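PDB 4NZK: AlgX/AlgJ SGNH hydrolase-like domain-containing protein from Eubacterium siraeum, which is of unknown function but belongs to the DHHW family of the SGNH hydrolase clan, which suggests a hydrolase-like role. Local coordinates for residues A[70-75]-A[108-113]; A[218-223]-A[261-266]. One frame throughout, in Å; residues are numbered along the deposited sequence.

Contact 1: residues A[70-75]-A[108-113]; sequences HTWGIS and PTAGAY
W72 turns one corner of its indole toward A110: CZ3 is 4.1 Å from A110 CB, and the methyl lies near the ring plane, so it meets the edge and not a face. CG of W72 stands beside the backbone N (chi1 -72°), which directs the indole toward the turn at 108-113. Closer still is I74, whose CG2 branch lies anti to its backbone N and rests 3.5 Å from G111 CA; the CG1 arm is placed beside the N instead. The glycine matters sterically, because a CB at G111 would come only 3.1 Å from that same methyl. Polar atoms meet through a water, with no direct hydrogen bond between the segments. The water donates to S75 O (2.7 Å) and accepts from G111 N (2.9 Å), and it also bonds T109 OG1. The hydroxyl of S75 is hydrogen-bonded to Q62 of the adjacent strand, and S75 joins the bridge through its backbone carbonyl. The chemistry therefore divides in two: a thin apolar touch at the tryptophan and isoleucine, and a three-bonded water satisfying polar groups where the last strand of the three-stranded sheet abuts the turn that leaves strand 101-107.

Contact 2: residues A[218-223]-A[261-266]; sequences DTFTYY and STFMGG. With EDO (1,2-ethanediol), chain B.
F263 reaches from its loop to strand 218-223 with the outer end of its ring. CB and CG carry the ring outward, CG lying beside the backbone N (chi1 -50°), and the contacts begin only at the far carbons. CE1 passes 4.1 Å from Y222 CB. The tip atom, CZ, touches two residues: Y222 CB is 3.9 Å away near the plane of the F263 ring, at its edge, and F220 CZ is equally distant from it. CE2 makes the closest approach, 3.7 Å from F220 CZ, and sits in the plane of the F220 ring, at its edge; the two phenylalanines come from opposite directions. F220 has CG anti to its backbone N (chi1 -173°), which extends the ring toward the loop.

Beside this, T262 presents CG2 over one face of Y222, 4.1 Å from the ring centroid and 18° off the normal, a CH-pi contact displaced toward the rim. T262 OG1 is bonded to A259 O, which fits a methyl turned toward the tyrosine. With an alanine here in place of F263, a gap is likely to open between the loop and the strand, leaving F220 CZ and Y222 CB without the ring carbons they pack on. Farther along the loop, G266 O accepts a hydrogen bond from O1 of 1,2-ethanediol (3.0 Å), probably a crystallisation additive.

This is apolar packing between a strand and a loop. Strand 218-224 pairs antiparallel with 192-199, whose F199 meets F220 edge-to-face; P167, at the start of helix 167-180, touches F220, Y222 and F263; and the loop leads on into strand 270-275 of the mixed sheet.

Overall arrangement
Contacts 1 and 2 follow each other along the chain, the first closing before the second opens, and both belong to the DHHW family region. Their centres are about 19 Å apart and their nearest atoms about 7 Å, so they do not touch. Each ties a small antiparallel sheet to a loop bordering a strand of the mixed seven-stranded sheet: 70-75 meets the turn after strand 101-107, and 218-223 meets the loop before strand 270-275. R160 links the two strands, bonding T71 and G73 as well as D218, while D216 is hydrogen-bonded to the backbone N of T71. The two peripheral sheets are thus joined to one another and to the mixed sheet.

Contact 1: residues A[70-75]-A[108-113]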
ATOM      1  N   HIS A  70      18.092  -4.825 -17.469  1.00 19.75           N
ATOM      2  CA  HIS A  70      17.502  -5.488 -16.295  0.50 18.96           C
ATOM      3  C   HIS A  70      16.165  -6.111 -16.688  1.00 17.15           C
ATOM      4  O   HIS A  70      15.405  -5.535 -17.451  1.00 19.42           O
ATOM      5  CB  HIS A  70      17.249  -4.527 -15.114  0.50 22.85           C
ATOM      6  CG  HIS A  70      18.440  -4.279 -14.221  0.50 24.75           C
ATOM      7  ND1 HIS A  70      18.971  -5.239 -13.383  0.50 22.48           N
ATOM      8  CD2 HIS A  70      19.151  -3.152 -13.988  0.50 29.14           C
ATOM      9  CE1 HIS A  70      19.976  -4.725 -12.699  0.50 23.95           C
ATOM     10  NE2 HIS A  70      20.106  -3.458 -13.048  0.50 28.41           N
ATOM     11  N   THR A  71      15.892  -7.270 -16.133  1.00 17.50           N
ATOM     12  CA  THR A  71      14.631  -7.946 -16.380  1.00 15.40           C
ATOM     13  C   THR A  71      13.581  -7.423 -15.415  1.00 14.23           C
ATOM     14  O   THR A  71      13.775  -7.373 -14.186  1.00 14.43           O
ATOM     15  CB  THR A  71      14.776  -9.459 -16.192  1.00 18.34           C
ATOM     16  OG1 THR A  71      15.806  -9.941 -17.076  1.00 21.24           O
ATOM     17  CG2 THR A  71      13.461 -10.184 -16.487  1.00 17.45           C
ATOM     18  N   TRP A  72      12.429  -7.126 -15.989  1.00 13.96           N
ATOM     19  CA  TRP A  72      11.262  -6.764 -15.217  1.00 13.96           C
ATOM     20  C   TRP A  72      10.146  -7.789 -15.416  1.00 13.02           C
ATOM     21  O   TRP A  72      10.011  -8.368 -16.488  1.00 13.78           O
ATOM     22  CB  TRP A  72      10.691  -5.458 -15.743  1.00 15.90           C
ATOM     23  CG  TRP A  72      11.464  -4.245 -15.454  1.00 16.43           C
ATOM     24  CD1 TRP A  72      12.678  -3.899 -15.972  1.00 18.79           C
ATOM     25  CD2 TRP A  72      11.028  -3.136 -14.664  1.00 15.70           C
ATOM     26  NE1 TRP A  72      13.041  -2.672 -15.504  1.00 18.49           N
ATOM     27  CE2 TRP A  72      12.048  -2.176 -14.709  1.00 17.36           C
ATOM     28  CE3 TRP A  72       9.893  -2.885 -13.879  1.00 16.65           C
ATOM     29  CZ2 TRP A  72      11.957  -0.949 -14.024  1.00 18.96           C
ATOM     30  CZ3 TRP A  72       9.802  -1.674 -13.219  1.00 20.25           C
ATOM     31  CH2 TRP A  72      10.842  -0.737 -13.287  1.00 19.65           C
ATOM     32  N   GLY A  73       9.331  -7.958 -14.377  1.00 12.41           N
ATOM     33  CA  GLY A  73       8.026  -8.597 -14.481  1.00 12.26           C
ATOM     34  C   GLY A  73       7.027  -7.490 -14.171  1.00 11.93           C
ATOM     35  O   GLY A  73       7.109  -6.861 -13.101  1.00 13.31           O
ATOM     36  N   ILE A  74       6.099  -7.252 -15.112  1.00 12.35           N
ATOM     37  CA  ILE A  74       5.113  -6.168 -15.037  1.00 11.94           C
ATOM     38  C   ILE A  74       3.729  -6.703 -15.243  1.00 11.97           C
ATOM     39  O   ILE A  74       3.436  -7.349 -16.271  1.00 12.84           O
ATOM     40  CB  ILE A  74       5.411  -5.107 -16.111  1.00 13.56           C
ATOM     41  CG1 ILE A  74       6.845  -4.599 -15.931  1.00 15.64           C
ATOM     42  CG2 ILE A  74       4.358  -3.974 -16.044  1.00 15.89           C
ATOM     43  CD1 ILE A  74       7.314  -3.624 -16.978  1.00 17.47           C
ATOM     44  N   SER A  75       2.848  -6.425 -14.288  1.00 10.51           N
ATOM     45  CA  SER A  75       1.462  -6.895 -14.405  1.00 10.48           C
ATOM     46  C   SER A  75       0.724  -5.956 -15.373  1.00  9.77           C
ATOM     47  O   SER A  75       0.743  -4.737 -15.213  1.00 12.59           O
ATOM     48  CB  SER A  75       0.772  -6.840 -13.040  1.00 11.18           C
ATOM     49  OG  SER A  75       1.334  -7.690 -12.087  1.00 13.54           O
ATOM     50  N   PRO A 108      -1.101   3.177  -8.669  1.00 10.09           N
ATOM     51  CA  PRO A 108      -0.886   2.240  -9.746  1.00 10.37           C
ATOM     52  C   PRO A 108       0.235   1.275  -9.401  1.00 10.87           C
ATOM     53  O   PRO A 108       0.964   1.483  -8.447  1.00 11.26           O
ATOM     54  CB  PRO A 108      -0.433   3.133 -10.882  1.00 13.63           C
ATOM     55  CG  PRO A 108       0.295   4.211 -10.199  1.00 13.97           C
ATOM     56  CD  PRO A 108      -0.448   4.478  -8.925  1.00 11.20           C
ATOM     57  N   THR A 109       0.325   0.217 -10.196  1.00 11.73           N
ATOM     58  CA  THR A 109       1.459  -0.668 -10.207  1.00 11.71           C
ATOM     59  C   THR A 109       2.457  -0.162 -11.260  1.00 10.63           C
ATOM     60  O   THR A 109       2.216   0.862 -11.946  1.00 11.17           O
ATOM     61  CB  THR A 109       1.014  -2.101 -10.479  1.00 11.92           C
ATOM     62  OG1 THR A 109       0.310  -2.135 -11.729  1.00 11.68           O
ATOM     63  CG2 THR A 109       0.113  -2.618  -9.352  1.00 13.38           C
ATOM     64  N   ALA A 110       3.597  -0.833 -11.360  1.00 11.03           N
ATOM     65  CA  ALA A 110       4.708  -0.303 -12.146  1.00 10.52           C
ATOM     66  C   ALA A 110       4.388  -0.040 -13.603  1.00 11.64           C
ATOM     67  O   ALA A 110       4.989   0.821 -14.221  1.00 12.62           O
ATOM     68  CB  ALA A 110       5.935  -1.203 -12.034  1.00 14.37           C
ATOM     69  N   GLY A 111       3.451  -0.809 -14.167  1.00 10.72           N
ATOM     70  CA  GLY A 111       3.106  -0.701 -15.561  1.00 12.62           C
ATOM     71  C   GLY A 111       2.534   0.639 -15.943  1.00 11.66           C
ATOM     72  O   GLY A 111       2.504   0.986 -17.136  1.00 15.14           O
ATOM     73  N   ALA A 112       2.060   1.420 -14.974  1.00 11.21           N
ATOM     74  CA  ALA A 112       1.639   2.783 -15.317  1.00 11.52           C
ATOM     75  C   ALA A 112       2.781   3.645 -15.859  1.00 12.13           C
ATOM     76  O   ALA A 112       2.542   4.571 -16.661  1.00 14.54           O
ATOM     77  CB  ALA A 112       1.090   3.488 -14.121  1.00 11.81           C
ATOM     78  N   TYR A 113       4.003   3.349 -15.406  1.00 12.42           N
ATOM     79  CA  TYR A 113       5.143   4.182 -15.703  1.00 13.36           C
ATOM     80  C   TYR A 113       6.250   3.554 -16.542  1.00 13.92           C
ATOM     81  O   TYR A 113       6.965   4.266 -17.238  1.00 16.58           O
ATOM     82  CB  TYR A 113       5.784   4.656 -14.399  1.00 12.79           C
ATOM     83  CG  TYR A 113       4.810   5.260 -13.414  1.00 13.75           C
ATOM     84  CD1 TYR A 113       4.142   6.429 -13.715  1.00 13.37           C
ATOM     85  CD2 TYR A 113       4.582   4.685 -12.194  1.00 12.61           C
ATOM     86  CE1 TYR A 113       3.216   6.984 -12.826  1.00 12.88           C
ATOM     87  CE2 TYR A 113       3.683   5.235 -11.285  1.00 13.27           C
ATOM     88  CZ  TYR A 113       3.001   6.400 -11.608  1.00 13.27           C
ATOM     89  OH  TYR A 113       2.110   6.915 -10.701  1.00 13.82           O
TER
HETATM   90  O   HOH W   1       2.091  -3.211 -13.374  1.00 12.18           O

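Contact 2: residues A[218-223]-A[261-266]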
ATOM      1  N   ASP A 218      16.107  -7.821  -7.097  1.00 15.04           N
ATOM      2  CA  ASP A 218      16.099  -6.441  -6.637  1.00 15.71           C
ATOM      3  C   ASP A 218      16.977  -6.258  -5.414  1.00 15.35           C
ATOM      4  O   ASP A 218      17.281  -7.203  -4.670  1.00 16.86           O
ATOM      5  CB  ASP A 218      14.688  -6.045  -6.209  1.00 13.64           C
ATOM      6  CG  ASP A 218      13.757  -5.778  -7.378  1.00 16.80           C
ATOM      7  OD1 ASP A 218      13.864  -4.679  -7.997  1.00 15.85           O
ATOM      8  OD2 ASP A 218      12.831  -6.625  -7.615  1.00 17.73           O
ATOM      9  N   THR A 219      17.286  -4.992  -5.153  1.00 15.21           N
ATOM     10  CA  THR A 219      17.781  -4.588  -3.865  1.00 15.69           C
ATOM     11  C   THR A 219      16.587  -3.920  -3.199  1.00 15.21           C
ATOM     12  O   THR A 219      15.970  -3.012  -3.780  1.00 16.07           O
ATOM     13  CB  THR A 219      18.899  -3.538  -3.996  1.00 16.69           C
ATOM     14  OG1 THR A 219      20.016  -4.128  -4.683  1.00 19.55           O
ATOM     15  CG2 THR A 219      19.321  -3.030  -2.623  1.00 18.68           C
ATOM     16  N   PHE A 220      16.241  -4.383  -2.011  1.00 13.33           N
ATOM     17  CA  PHE A 220      15.150  -3.845  -1.258  1.00 14.28           C
ATOM     18  C   PHE A 220      15.666  -2.928  -0.167  1.00 14.72           C
ATOM     19  O   PHE A 220      16.317  -3.375   0.769  1.00 17.10           O
ATOM     20  CB  PHE A 220      14.384  -5.009  -0.655  1.00 14.72           C
ATOM     21  CG  PHE A 220      13.122  -4.628   0.037  1.00 14.63           C
ATOM     22  CD1 PHE A 220      11.939  -4.479  -0.679  1.00 17.95           C
ATOM     23  CD2 PHE A 220      13.102  -4.470   1.407  1.00 16.80           C
ATOM     24  CE1 PHE A 220      10.738  -4.173  -0.007  1.00 21.25           C
ATOM     25  CE2 PHE A 220      11.928  -4.181   2.082  1.00 20.77           C
ATOM     26  CZ  PHE A 220      10.746  -4.023   1.378  1.00 18.60           C
ATOM     27  N   THR A 221      15.295  -1.654  -0.248  1.00 12.84           N
ATOM     28  CA  THR A 221      15.758  -0.668   0.719  1.00 13.25           C
ATOM     29  C   THR A 221      14.588  -0.163   1.501  1.00 12.32           C
ATOM     30  O   THR A 221      13.578   0.266   0.907  1.00 13.30           O
ATOM     31  CB  THR A 221      16.444   0.496  -0.000  1.00 14.54           C
ATOM     32  OG1 THR A 221      17.507  -0.028  -0.812  1.00 14.67           O
ATOM     33  CG2 THR A 221      16.975   1.505   1.003  1.00 14.73           C
ATOM     34  N   TYR A 222      14.706  -0.200   2.826  1.00 12.84           N
ATOM     35  CA  TYR A 222      13.645   0.309   3.696  1.00 11.48           C
ATOM     36  C   TYR A 222      14.214   1.251   4.746  1.00 12.24           C
ATOM     37  O   TYR A 222      15.435   1.458   4.814  1.00 14.30           O
ATOM     38  CB  TYR A 222      12.826  -0.814   4.308  1.00 13.61           C
ATOM     39  CG  TYR A 222      13.523  -1.690   5.335  1.00 13.34           C
ATOM     40  CD1 TYR A 222      14.334  -2.742   4.940  1.00 15.44           C
ATOM     41  CD2 TYR A 222      13.307  -1.485   6.694  1.00 14.97           C
ATOM     42  CE1 TYR A 222      14.933  -3.564   5.880  1.00 20.33           C
ATOM     43  CE2 TYR A 222      13.880  -2.297   7.647  1.00 17.94           C
ATOM     44  CZ  TYR A 222      14.701  -3.350   7.237  1.00 19.56           C
ATOM     45  OH  TYR A 222      15.308  -4.192   8.171  1.00 23.71           O
ATOM     46  N   TYR A 223      13.330   1.867   5.506  1.00 11.61           N
ATOM     47  CA  TYR A 223      13.681   3.021   6.310  1.00 12.29           C
ATOM     48  C   TYR A 223      12.971   2.998   7.645  1.00 15.09           C
ATOM     49  O   TYR A 223      11.742   2.830   7.714  1.00 14.09           O
ATOM     50  CB  TYR A 223      13.291   4.340   5.566  1.00 13.04           C
ATOM     51  CG  TYR A 223      13.707   4.354   4.116  1.00 11.01           C
ATOM     52  CD1 TYR A 223      14.974   4.740   3.712  1.00 13.86           C
ATOM     53  CD2 TYR A 223      12.816   3.912   3.140  1.00 13.65           C
ATOM     54  CE1 TYR A 223      15.334   4.704   2.362  1.00 15.84           C
ATOM     55  CE2 TYR A 223      13.152   3.892   1.806  1.00 13.75           C
ATOM     56  CZ  TYR A 223      14.391   4.259   1.412  1.00 13.93           C
ATOM     57  OH  TYR A 223      14.670   4.172   0.067  1.00 16.44           O
ATOM     58  N   SER A 261       7.569  -8.629   3.588  1.00 15.64           N
ATOM     59  CA  SER A 261       6.925  -8.974   4.845  1.00 14.91           C
ATOM     60  C   SER A 261       7.690  -8.428   6.056  1.00 14.91           C
ATOM     61  O   SER A 261       7.300  -8.632   7.180  1.00 17.47           O
ATOM     62  CB  SER A 261       6.706 -10.489   4.955  1.00 18.11           C
ATOM     63  OG  SER A 261       5.736 -10.875   4.019  1.00 23.00           O
ATOM     64  N   THR A 262       8.809  -7.754   5.820  1.00 13.71           N
ATOM     65  CA  THR A 262       9.463  -6.987   6.887  1.00 15.71           C
ATOM     66  C   THR A 262       8.439  -6.077   7.609  1.00 14.71           C
ATOM     67  O   THR A 262       8.527  -5.859   8.811  1.00 15.95           O
ATOM     68  CB  THR A 262      10.602  -6.134   6.311  1.00 16.30           C
ATOM     69  OG1 THR A 262      11.567  -6.998   5.699  1.00 18.46           O
ATOM     70  CG2 THR A 262      11.253  -5.287   7.373  1.00 20.26           C
ATOM     71  N   PHE A 263       7.489  -5.527   6.864  1.00 13.58           N
ATOM     72  CA  PHE A 263       6.472  -4.647   7.454  1.00 13.20           C
ATOM     73  C   PHE A 263       5.344  -5.473   8.114  1.00 15.25           C
ATOM     74  O   PHE A 263       4.465  -6.005   7.442  1.00 16.57           O
ATOM     75  CB  PHE A 263       5.922  -3.696   6.398  1.00 15.17           C
ATOM     76  CG  PHE A 263       7.018  -3.003   5.626  1.00 12.49           C
ATOM     77  CD1 PHE A 263       7.991  -2.277   6.290  1.00 15.08           C
ATOM     78  CD2 PHE A 263       7.114  -3.145   4.256  1.00 13.14           C
ATOM     79  CE1 PHE A 263       9.037  -1.698   5.577  1.00 17.53           C
ATOM     80  CE2 PHE A 263       8.121  -2.574   3.537  1.00 15.92           C
ATOM     81  CZ  PHE A 263       9.092  -1.836   4.194  1.00 18.17           C
HETATM   82  N   MSE A 264       5.448  -5.585   9.427  1.00 15.39           N
HETATM   83  CA  MSE A 264       4.486  -6.230  10.318  0.66 14.69           C
HETATM   84  C   MSE A 264       4.259  -7.708  10.108  1.00 14.46           C
HETATM   85  O   MSE A 264       3.337  -8.290  10.704  1.00 18.79           O
HETATM   86  CB  MSE A 264       3.168  -5.487  10.263  0.66 15.22           C
HETATM   87  CG  MSE A 264       3.421  -4.031  10.637  0.66 16.28           C
HETATM   88 SE   MSE A 264       1.869  -2.919  10.212  0.50 15.75          SE
HETATM   89  CE  MSE A 264       2.104  -2.823   8.264  0.66 18.25           C
ATOM     90  N   GLY A 265       5.131  -8.347   9.309  1.00 16.13           N
ATOM     91  CA  GLY A 265       5.130  -9.795   9.145  1.00 20.49           C
ATOM     92  C   GLY A 265       4.083 -10.442   8.266  1.00 23.40           C
ATOM     93  O   GLY A 265       4.147 -11.631   8.000  1.00 32.47           O
ATOM     94  N   GLY A 266       3.158  -9.668   7.746  1.00 27.60           N
ATOM     95  CA  GLY A 266       2.021 -10.258   7.039  1.00 32.31           C
ATOM     96  C   GLY A 266       0.786  -9.423   7.232  1.00 31.65           C
ATOM     97  O   GLY A 266       0.845  -8.333   7.868  1.00 31.60           O
TER
HETATM   98  C1  EDO B 401      -0.854  -5.611   9.063  1.00 27.03           C
HETATM   99  O1  EDO B 401      -0.353  -5.573   7.736  1.00 21.77           O
HETATM  100  C2  EDO B 401      -2.374  -5.370   9.139  1.00 19.72           C
HETATM  101  O2  EDO B 401      -3.046  -6.037   8.078  1.00 24.52           O